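Local coordinates for protein apoptosis regulator CED-9 (PDB 1OHU) that restrains programmed cell death in Caenorhabditis elegans by sequestering the caspase activator CED-4 until EGL-1 binds and releases it, at residues Thr22-Gln27 with Val114-Met119; Asp84-Val89 with Ile105-Phe110. The protein carries 3 engineered substitutions. All blocks are in the same frame, centred on the assembly; numbering follows the deposited sequence.

Contact 1 of 2, residues Thr22-Gln27 with Val114-Met119; sequences THRIRQ and VAAKMM
Ala115 opens the contact on helix 101-118: its methyl CB lies 4.1 Å from CD1 of Ile25 and also touches Val128 of helix 128-144. One residue on, Ala116 points its methyl at helix 13-27. Its CA is 4.7 Å from the CA of Ile25, and a side chain of one carbon lets the two backbones come this close. The local helix axes approach to 8.5 Å and cross at -50°. The same methyl, Ala116 CB, sits 3.7 Å from NH1 of Arg24, oblique to the guanidinium plane. The arginine chain first runs out with CG anti to the backbone N (chi1 -174°) and then bends at chi2, which carries the guanidinium past Ala116; its NE is committed to a salt bridge with Glu57 of helix 44-71, so the charge is answered outside the contact. Met119, a selenomethionine and the first residue to leave helical geometry, brings its bent chain back across Ile25 at about a right angle. Its CG is 3.6 Å from Ile25 CD1 and 3.7 Å from Ile25 CG2, so that both branches of the isoleucine meet one methylene. Trp32, in the loop after helix 13-27, touches both Ile25 and Met119. Replacing Ile25 with an alanine would probably open a gap beside Ala115 and leave the Met119 side chain with more room to turn. No hydrogen bond joins the two helices here; apolar side chains make most of the join. The arrangement is that of the Bcl-2 fold, in which the N-terminal helix, carrying the predicted BH4 motif, packs against the body of the helical bundle.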
ATOM      1  N   THR A  22      -1.260   9.136   1.598  1.00 23.93           N
ATOM      2  CA  THR A  22      -1.452  10.377   2.339  1.00 24.62           C
ATOM      3  C   THR A  22      -1.010  10.241   3.803  1.00 24.63           C
ATOM      4  O   THR A  22      -0.303  11.099   4.334  1.00 24.07           O
ATOM      5  CB  THR A  22      -2.927  10.794   2.296  1.00 25.05           C
ATOM      6  OG1 THR A  22      -3.330  10.953   0.932  1.00 26.03           O
ATOM      7  CG2 THR A  22      -3.139  12.091   3.035  1.00 22.96           C
ATOM      8  N   HIS A  23      -1.425   9.153   4.442  1.00 26.82           N
ATOM      9  CA  HIS A  23      -1.097   8.892   5.835  1.00 26.90           C
ATOM     10  C   HIS A  23       0.392   8.637   6.061  1.00 25.99           C
ATOM     11  O   HIS A  23       0.987   9.173   6.998  1.00 27.85           O
ATOM     12  CB  HIS A  23      -1.902   7.695   6.338  1.00 27.05           C
ATOM     13  CG  HIS A  23      -1.452   7.187   7.670  1.00 30.05           C
ATOM     14  ND1 HIS A  23      -1.656   7.885   8.841  1.00 31.88           N
ATOM     15  CD2 HIS A  23      -0.765   6.070   8.009  1.00 30.01           C
ATOM     16  CE1 HIS A  23      -1.114   7.219   9.845  1.00 30.85           C
ATOM     17  NE2 HIS A  23      -0.566   6.115   9.367  1.00 29.21           N
ATOM     18  N   ARG A  24       1.001   7.823   5.209  1.00 25.13           N
ATOM     19  CA  ARG A  24       2.417   7.530   5.370  1.00 25.67           C
ATOM     20  C   ARG A  24       3.277   8.770   5.130  1.00 25.63           C
ATOM     21  O   ARG A  24       4.285   8.980   5.806  1.00 25.07           O
ATOM     22  CB  ARG A  24       2.845   6.394   4.435  1.00 23.39           C
ATOM     23  CG  ARG A  24       4.290   5.951   4.664  1.00 22.44           C
ATOM     24  CD  ARG A  24       4.541   5.579   6.122  1.00 20.21           C
ATOM     25  NE  ARG A  24       5.943   5.233   6.362  1.00 23.60           N
ATOM     26  CZ  ARG A  24       6.933   6.115   6.469  1.00 23.38           C
ATOM     27  NH1 ARG A  24       6.698   7.416   6.365  1.00 23.16           N
ATOM     28  NH2 ARG A  24       8.171   5.691   6.669  1.00 24.78           N
ATOM     29  N   ILE A  25       2.872   9.595   4.172  1.00 24.98           N
ATOM     30  CA  ILE A  25       3.604  10.818   3.875  1.00 24.80           C
ATOM     31  C   ILE A  25       3.465  11.806   5.037  1.00 25.63           C
ATOM     32  O   ILE A  25       4.421  12.488   5.397  1.00 24.84           O
ATOM     33  CB  ILE A  25       3.069  11.471   2.594  1.00 24.37           C
ATOM     34  CG1 ILE A  25       3.445  10.602   1.385  1.00 24.15           C
ATOM     35  CG2 ILE A  25       3.605  12.895   2.468  1.00 23.96           C
ATOM     36  CD1 ILE A  25       2.838  11.076   0.071  1.00 24.21           C
ATOM     37  N   ARG A  26       2.272  11.891   5.619  1.00 28.01           N
ATOM     38  CA  ARG A  26       2.058  12.798   6.746  1.00 30.09           C
ATOM     39  C   ARG A  26       2.824  12.284   7.957  1.00 31.20           C
ATOM     40  O   ARG A  26       3.258  13.059   8.801  1.00 31.58           O
ATOM     41  CB  ARG A  26       0.568  12.914   7.067  1.00 29.26           C
ATOM     42  CG  ARG A  26      -0.183  13.800   6.093  1.00 28.25           C
ATOM     43  CD  ARG A  26      -1.685  13.799   6.326  1.00 27.05           C
ATOM     44  NE  ARG A  26      -2.326  14.814   5.484  1.00 25.59           N
ATOM     45  CZ  ARG A  26      -3.632  14.904   5.249  1.00 25.74           C
ATOM     46  NH1 ARG A  26      -4.482  14.031   5.789  1.00 23.49           N
ATOM     47  NH2 ARG A  26      -4.092  15.881   4.476  1.00 22.47           N
ATOM     48  N   GLN A  27       3.001  10.966   8.021  1.00 34.30           N
ATOM     49  CA  GLN A  27       3.721  10.334   9.117  1.00 35.48           C
ATOM     50  C   GLN A  27       5.174  10.796   9.080  1.00 35.99           C
ATOM     51  O   GLN A  27       5.871  10.798  10.094  1.00 35.46           O
ATOM     52  CB  GLN A  27       3.651   8.814   8.973  1.00 38.45           C
ATOM     53  CG  GLN A  27       3.355   8.083  10.269  1.00 44.15           C
ATOM     54  CD  GLN A  27       2.148   8.658  10.990  1.00 45.67           C
ATOM     55  OE1 GLN A  27       1.105   8.903  10.380  1.00 47.26           O
ATOM     56  NE2 GLN A  27       2.284   8.876  12.295  1.00 47.38           N
ATOM     57  N   VAL A 114       7.855   4.315  -0.157  1.00 21.26           N
ATOM     58  CA  VAL A 114       8.622   4.953  -1.225  1.00 21.80           C
ATOM     59  C   VAL A 114       8.117   6.372  -1.508  1.00 20.25           C
ATOM     60  O   VAL A 114       8.902   7.287  -1.721  1.00 23.00           O
ATOM     61  CB  VAL A 114       8.539   4.135  -2.525  1.00 21.73           C
ATOM     62  CG1 VAL A 114       9.451   4.749  -3.575  1.00 25.00           C
ATOM     63  CG2 VAL A 114       8.940   2.697  -2.250  1.00 25.87           C
ATOM     64  N   ALA A 115       6.801   6.544  -1.526  1.00 19.03           N
ATOM     65  CA  ALA A 115       6.216   7.858  -1.765  1.00 18.94           C
ATOM     66  C   ALA A 115       6.790   8.846  -0.753  1.00 19.27           C
ATOM     67  O   ALA A 115       7.191   9.949  -1.113  1.00 21.52           O
ATOM     68  CB  ALA A 115       4.705   7.788  -1.628  1.00 15.33           C
ATOM     69  N   ALA A 116       6.842   8.442   0.514  1.00 19.18           N
ATOM     70  CA  ALA A 116       7.381   9.314   1.558  1.00 21.10           C
ATOM     71  C   ALA A 116       8.848   9.680   1.307  1.00 21.90           C
ATOM     72  O   ALA A 116       9.301  10.741   1.727  1.00 24.03           O
ATOM     73  CB  ALA A 116       7.230   8.654   2.916  1.00 21.98           C
ATOM     74  N   LYS A 117       9.591   8.804   0.634  1.00 23.25           N
ATOM     75  CA  LYS A 117      10.995   9.080   0.323  1.00 27.10           C
ATOM     76  C   LYS A 117      11.093  10.033  -0.862  1.00 28.64           C
ATOM     77  O   LYS A 117      12.061  10.769  -0.989  1.00 31.37           O
ATOM     78  CB  LYS A 117      11.753   7.799  -0.051  1.00 27.22           C
ATOM     79  CG  LYS A 117      12.289   6.967   1.100  1.00 27.55           C
ATOM     80  CD  LYS A 117      13.237   5.892   0.548  1.00 30.46           C
ATOM     81  CE  LYS A 117      13.735   4.944   1.625  1.00 34.67           C
ATOM     82  NZ  LYS A 117      14.630   5.605   2.609  1.00 36.21           N
HETATM   83  N   MSE A 118      10.086   9.998  -1.729  1.00 29.25           N
HETATM   84  CA  MSE A 118      10.045  10.830  -2.931  1.00 30.55           C
HETATM   85  C   MSE A 118       9.519  12.235  -2.669  1.00 29.99           C
HETATM   86  O   MSE A 118       9.838  13.176  -3.399  1.00 28.87           O
HETATM   87  CB  MSE A 118       9.166  10.159  -3.987  1.00 28.48           C
HETATM   88  CG  MSE A 118       9.639   8.767  -4.400  1.00 33.63           C
HETATM   89 SE   MSE A 118       8.331   7.880  -5.504  1.00 36.99          SE
HETATM   90  CE  MSE A 118       8.975   8.473  -7.215  1.00 39.03           C
HETATM   91  N   MSE A 119       8.695  12.371  -1.638  1.00 29.35           N
HETATM   92  CA  MSE A 119       8.145  13.674  -1.300  1.00 29.34           C
HETATM   93  C   MSE A 119       9.240  14.690  -0.968  1.00 28.41           C
HETATM   94  O   MSE A 119      10.238  14.377  -0.306  1.00 30.00           O
HETATM   95  CB  MSE A 119       7.178  13.553  -0.122  1.00 28.96           C
HETATM   96  CG  MSE A 119       5.841  12.946  -0.471  1.00 30.51           C
HETATM   97 SE   MSE A 119       4.746  14.143  -1.490  1.00 36.15          SE
HETATM   98  CE  MSE A 119       3.658  12.902  -2.396  1.00 33.58           C
TER

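Contact 2 of 2, residues Asp84-Val89 with Ile105-Phe110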
ATOM      1  N   ASP A  84       9.257  -5.286 -11.675  1.00 31.78           N
ATOM      2  CA  ASP A  84      10.455  -6.074 -11.399  1.00 30.15           C
ATOM      3  C   ASP A  84      10.854  -5.940  -9.930  1.00 29.84           C
ATOM      4  O   ASP A  84      11.270  -6.916  -9.299  1.00 27.36           O
ATOM      5  CB  ASP A  84      11.647  -5.607 -12.246  1.00 32.22           C
ATOM      6  CG  ASP A  84      11.416  -5.753 -13.739  1.00 32.95           C
ATOM      7  OD1 ASP A  84      10.694  -6.680 -14.156  1.00 27.85           O
ATOM      8  OD2 ASP A  84      11.988  -4.937 -14.495  1.00 37.91           O
ATOM      9  N   VAL A  85      10.736  -4.722  -9.398  1.00 27.42           N
ATOM     10  CA  VAL A  85      11.118  -4.429  -8.015  1.00 27.55           C
ATOM     11  C   VAL A  85      10.160  -4.973  -6.970  1.00 27.91           C
ATOM     12  O   VAL A  85      10.579  -5.410  -5.900  1.00 28.17           O
ATOM     13  CB  VAL A  85      11.262  -2.897  -7.790  1.00 25.12           C
ATOM     14  CG1 VAL A  85      11.365  -2.576  -6.299  1.00 23.50           C
ATOM     15  CG2 VAL A  85      12.494  -2.385  -8.511  1.00 26.94           C
ATOM     16  N   VAL A  86       8.880  -4.947  -7.307  1.00 29.57           N
ATOM     17  CA  VAL A  86       7.794  -5.369  -6.430  1.00 32.80           C
ATOM     18  C   VAL A  86       7.398  -6.850  -6.528  1.00 35.73           C
ATOM     19  O   VAL A  86       6.600  -7.346  -5.731  1.00 35.34           O
ATOM     20  CB  VAL A  86       6.572  -4.463  -6.725  1.00 33.30           C
ATOM     21  CG1 VAL A  86       5.276  -5.236  -6.622  1.00 32.93           C
ATOM     22  CG2 VAL A  86       6.596  -3.262  -5.786  1.00 31.27           C
ATOM     23  N   ARG A  87       7.968  -7.546  -7.503  1.00 39.05           N
ATOM     24  CA  ARG A  87       7.675  -8.957  -7.730  1.00 43.28           C
ATOM     25  C   ARG A  87       7.603  -9.823  -6.463  1.00 43.17           C
ATOM     26  O   ARG A  87       6.666 -10.606  -6.304  1.00 44.83           O
ATOM     27  CB  ARG A  87       8.710  -9.547  -8.696  1.00 46.97           C
ATOM     28  CG  ARG A  87       8.444 -10.989  -9.116  1.00 52.24           C
ATOM     29  CD  ARG A  87       9.613 -11.544  -9.923  1.00 57.91           C
ATOM     30  NE  ARG A  87       9.423 -12.946 -10.298  1.00 64.47           N
ATOM     31  CZ  ARG A  87      10.343 -13.691 -10.913  1.00 66.71           C
ATOM     32  NH1 ARG A  87      11.522 -13.166 -11.226  1.00 68.46           N
ATOM     33  NH2 ARG A  87      10.088 -14.960 -11.216  1.00 66.40           N
ATOM     34  N   THR A  88       8.571  -9.674  -5.560  1.00 41.22           N
ATOM     35  CA  THR A  88       8.598 -10.496  -4.351  1.00 39.08           C
ATOM     36  C   THR A  88       8.095  -9.851  -3.058  1.00 39.37           C
ATOM     37  O   THR A  88       8.180 -10.458  -1.993  1.00 38.19           O
ATOM     38  CB  THR A  88      10.022 -11.055  -4.096  1.00 36.69           C
ATOM     39  OG1 THR A  88      10.892  -9.998  -3.671  1.00 33.04           O
ATOM     40  CG2 THR A  88      10.581 -11.671  -5.370  1.00 34.39           C
ATOM     41  N   VAL A  89       7.571  -8.633  -3.141  1.00 40.71           N
ATOM     42  CA  VAL A  89       7.051  -7.963  -1.953  1.00 42.12           C
ATOM     43  C   VAL A  89       5.940  -8.823  -1.352  1.00 45.15           C
ATOM     44  O   VAL A  89       5.027  -9.252  -2.056  1.00 45.19           O
ATOM     45  CB  VAL A  89       6.500  -6.560  -2.297  1.00 41.48           C
ATOM     46  CG1 VAL A  89       5.808  -5.954  -1.088  1.00 39.65           C
ATOM     47  CG2 VAL A  89       7.639  -5.658  -2.751  1.00 38.73           C
ATOM     48  N   ILE A 105      -1.068  -5.983   1.502  1.00 40.28           N
ATOM     49  CA  ILE A 105      -0.581  -5.076   2.530  1.00 37.99           C
ATOM     50  C   ILE A 105       0.842  -4.616   2.239  1.00 36.37           C
ATOM     51  O   ILE A 105       1.173  -3.446   2.409  1.00 37.92           O
ATOM     52  CB  ILE A 105      -0.614  -5.781   3.905  1.00 37.61           C
ATOM     53  CG1 ILE A 105      -2.061  -6.126   4.264  1.00 37.64           C
ATOM     54  CG2 ILE A 105       0.032  -4.909   4.971  1.00 36.95           C
ATOM     55  CD1 ILE A 105      -2.190  -6.984   5.498  1.00 39.65           C
ATOM     56  N   GLY A 106       1.679  -5.549   1.803  1.00 35.28           N
ATOM     57  CA  GLY A 106       3.061  -5.228   1.505  1.00 33.36           C
ATOM     58  C   GLY A 106       3.198  -4.261   0.353  1.00 32.37           C
ATOM     59  O   GLY A 106       4.031  -3.357   0.395  1.00 31.86           O
ATOM     60  N   LEU A 107       2.382  -4.445  -0.682  1.00 31.20           N
ATOM     61  CA  LEU A 107       2.430  -3.561  -1.848  1.00 28.58           C
ATOM     62  C   LEU A 107       2.025  -2.129  -1.496  1.00 28.00           C
ATOM     63  O   LEU A 107       2.673  -1.170  -1.925  1.00 25.35           O
ATOM     64  CB  LEU A 107       1.523  -4.099  -2.960  1.00 27.47           C
ATOM     65  CG  LEU A 107       1.962  -5.420  -3.595  1.00 26.80           C
ATOM     66  CD1 LEU A 107       0.924  -5.874  -4.602  1.00 26.96           C
ATOM     67  CD2 LEU A 107       3.308  -5.246  -4.262  1.00 27.69           C
ATOM     68  N   ILE A 108       0.951  -1.989  -0.722  1.00 26.04           N
ATOM     69  CA  ILE A 108       0.482  -0.669  -0.316  1.00 27.50           C
ATOM     70  C   ILE A 108       1.490  -0.055   0.658  1.00 25.60           C
ATOM     71  O   ILE A 108       1.862   1.112   0.528  1.00 23.69           O
ATOM     72  CB  ILE A 108      -0.911  -0.748   0.358  1.00 28.71           C
ATOM     73  CG1 ILE A 108      -1.959  -1.190  -0.667  1.00 30.92           C
ATOM     74  CG2 ILE A 108      -1.291   0.603   0.934  1.00 29.09           C
ATOM     75  CD1 ILE A 108      -3.382  -1.218  -0.136  1.00 30.54           C
ATOM     76  N   SER A 109       1.940  -0.859   1.620  1.00 23.19           N
ATOM     77  CA  SER A 109       2.907  -0.408   2.608  1.00 22.96           C
ATOM     78  C   SER A 109       4.176   0.094   1.917  1.00 22.02           C
ATOM     79  O   SER A 109       4.686   1.173   2.232  1.00 21.16           O
ATOM     80  CB  SER A 109       3.269  -1.552   3.565  1.00 22.25           C
ATOM     81  OG  SER A 109       4.105  -1.078   4.612  1.00 22.47           O
ATOM     82  N   PHE A 110       4.681  -0.696   0.976  1.00 21.95           N
ATOM     83  CA  PHE A 110       5.889  -0.336   0.245  1.00 22.65           C
ATOM     84  C   PHE A 110       5.669   0.931  -0.574  1.00 22.53           C
ATOM     85  O   PHE A 110       6.540   1.790  -0.641  1.00 24.65           O
ATOM     86  CB  PHE A 110       6.306  -1.472  -0.685  1.00 23.49           C
ATOM     87  CG  PHE A 110       7.538  -1.166  -1.487  1.00 25.27           C
ATOM     88  CD1 PHE A 110       8.740  -0.885  -0.847  1.00 22.87           C
ATOM     89  CD2 PHE A 110       7.487  -1.115  -2.878  1.00 23.77           C
ATOM     90  CE1 PHE A 110       9.879  -0.548  -1.584  1.00 26.40           C
ATOM     91  CE2 PHE A 110       8.614  -0.782  -3.621  1.00 23.46           C
ATOM     92  CZ  PHE A 110       9.814  -0.496  -2.974  1.00 24.82           C
TER
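Val89 meets the backbone of helix 101-118 directly: its CG1 lies 3.4 Å from the carbonyl carbon of Gly106 and 3.5 Å from Gly106 O. That branch is anti to the backbone N (chi1 173°) and reaches the helix at a residue without a side chain, where a beta carbon would come tight against it. The CB of Val89 also stands 4.0 Å from CD2 of Leu107, the branch that turns toward the 84-89 segment. Val86 sends CG2 to Phe110, 3.7 Å from CD2 and 3.9 Å from CE2, so this methyl is shared between two neighbouring ring carbons. Val85 adds a looser touch, its CG1 being 4.2 Å from Phe110 CZ; both valines approach the ring obliquely.

Behind this first layer, a type I turn from Val86 to Val89, closed by a bond from Val89 N to Val86 O, brings Val86 and Val89 to the same helix while Arg87 and Thr88 point away from it. The Phe110 ring is further set by an edge-to-face contact with Phe64 and by Phe67, both of helix 44-71. Leu107 is backed by Phe138 and Ile139 of helix 128-144. Ser109 OG, one residue before Phe110, is bonded to Gly53 O and fastens the same helix to helix 44-71. Across the contact itself no hydrogen bond or charge pair forms: three valines meet a leucine, a phenylalanine and the bare backbone of Gly106, so the hold probably rests on close fit and the exclusion of water.

In the fold
From the N terminus, helix 13-27 supplies the first half of contact 1. The chain then runs through helix 44-71 and helix 79-86, whose end and following turn give the first half of contact 2. After a connection that is partly unmodelled, helix 101-118 returns: its 105-110 segment closes contact 2 as a short loop, and its C-terminal end with the residue after it, 114-119, closes contact 1 as a long one. The shorter loop therefore lies wholly within the longer, and the two do not cross. With centres about 16 Å apart, they make helix 101-118, which carries part of the predicted BH1 motif, a shared central element joining the BH4-bearing helix to helix 79-86.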